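Local coordinates for protein putative XRE-family transcriptional regulator (Rhodococcus sp., PDB 2OFY) that probably binds DNA through a helix-turn-helix domain, as a putative transcriptional regulator of the XRE family, at residues A37-E42 with A61-V66. Residues are numbered along the deposited sequence; the frame is centred on the assembly and turned at random.
Sequences AGISVE and AAVARV
Ala37 packs its methyl group against one side of helix 57-66. Its CB lies 3.9 Å from Val63 CG2 and equally far from Val66 CG2, with Ala62 CB slightly farther off at 4.2 Å. Both valines have CG1 anti to the backbone N (chi1 167° for Val63 and 170° for Val66). This places CG2, the branch that meets Ala37, beside the backbone N. Val66 CG2 also reaches the backbone, 3.5 Å from Ala37 N. Ala62 CB sits 3.6 Å from Ala37 O. Ala37 ends helix 30-37, the first helix of the helix-turn-helix. Helix 41-48 is the second and probably recognises DNA, as in XRE-family regulators. Gly38 follows Ala37 with positive phi as the C-prime residue of a Schellman motif, and Ser40 N-caps helix 41-48 through OG to Thr43 N. Helix 57-66 packs against this turn, and Ile39 points toward it. Ile39 CD1 touches Val63 CG2 at 3.8 Å, and the two side chains cross at about a right angle. The Arg65 chain end comes nearer Ala37 than its CB direction suggests. One guanidinium face lies over Ala37 CA, 3.8 Å from NH2. Val66 CG2 lies over the same face, toward the rim. No hydrogen bond joins the two segments.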
# COMPACT_ATOMS: atom_id res chain seq x y z
N ALA A 37 -5.24 12.21 8.92
CA ALA A 37 -4.98 11.29 7.78
C ALA A 37 -5.94 11.56 6.61
O ALA A 37 -5.76 11.08 5.48
CB ALA A 37 -5.07 9.82 8.22
N GLY A 38 -6.98 12.33 6.90
CA GLY A 38 -8.00 12.65 5.89
C GLY A 38 -8.97 11.51 5.60
O GLY A 38 -9.49 11.36 4.45
N ILE A 39 -9.31 10.74 6.62
CA ILE A 39 -10.25 9.64 6.42
C ILE A 39 -11.36 9.67 7.45
O ILE A 39 -11.32 10.49 8.39
CB ILE A 39 -9.52 8.28 6.47
CG1 ILE A 39 -8.90 8.02 7.85
CG2 ILE A 39 -8.47 8.17 5.31
CD1 ILE A 39 -8.38 6.52 8.04
N SER A 40 -12.36 8.80 7.31
CA SER A 40 -13.41 8.76 8.33
C SER A 40 -13.00 7.88 9.50
O SER A 40 -12.16 6.97 9.35
CB SER A 40 -14.70 8.21 7.77
OG SER A 40 -14.50 6.89 7.30
N VAL A 41 -13.65 8.11 10.64
CA VAL A 41 -13.41 7.21 11.81
C VAL A 41 -13.89 5.79 11.43
O VAL A 41 -13.22 4.79 11.78
CB VAL A 41 -14.10 7.71 13.08
CG1 VAL A 41 -14.33 6.56 14.08
CG2 VAL A 41 -13.28 8.82 13.69
N GLU A 42 -15.01 5.72 10.71
CA GLU A 42 -15.46 4.42 10.24
C GLU A 42 -14.40 3.67 9.44
O GLU A 42 -14.17 2.50 9.68
CB GLU A 42 -16.83 4.45 9.49
CG GLU A 42 -17.96 4.05 10.48
CD GLU A 42 -17.47 3.08 11.58
OE1 GLU A 42 -17.71 3.35 12.79
OE2 GLU A 42 -16.78 2.07 11.23
N ALA A 61 -0.59 4.68 3.93
CA ALA A 61 0.48 5.65 3.96
C ALA A 61 0.11 6.87 4.80
O ALA A 61 0.90 7.38 5.53
CB ALA A 61 0.84 6.06 2.52
N ALA A 62 -1.11 7.37 4.65
CA ALA A 62 -1.48 8.61 5.32
C ALA A 62 -1.58 8.33 6.81
O ALA A 62 -1.23 9.18 7.63
CB ALA A 62 -2.80 9.12 4.76
N VAL A 63 -2.14 7.18 7.16
CA VAL A 63 -2.34 6.87 8.60
C VAL A 63 -0.94 6.66 9.21
O VAL A 63 -0.62 7.17 10.29
CB VAL A 63 -3.22 5.66 8.81
CG1 VAL A 63 -3.14 5.17 10.31
CG2 VAL A 63 -4.65 5.94 8.34
N ALA A 64 -0.10 5.91 8.53
CA ALA A 64 1.28 5.68 9.03
C ALA A 64 2.02 6.97 9.26
O ALA A 64 2.69 7.16 10.30
CB ALA A 64 2.09 4.70 8.06
N ARG A 65 1.92 7.90 8.31
CA ARG A 65 2.61 9.21 8.51
C ARG A 65 2.10 9.93 9.78
O ARG A 65 2.89 10.44 10.54
CB ARG A 65 2.57 10.08 7.29
CG ARG A 65 1.26 10.30 6.65
CD ARG A 65 0.61 11.61 7.05
NE ARG A 65 -0.62 11.84 6.31
CZ ARG A 65 -1.34 12.95 6.40
NH1 ARG A 65 -0.91 13.92 7.21
NH2 ARG A 65 -2.45 13.10 5.65
N VAL A 66 0.79 9.95 10.00
CA VAL A 66 0.20 10.60 11.18
C VAL A 66 0.76 9.95 12.45
O VAL A 66 1.03 10.66 13.46
CB VAL A 66 -1.35 10.55 11.16
CG1 VAL A 66 -1.98 11.01 12.51
CG2 VAL A 66 -1.94 11.41 9.95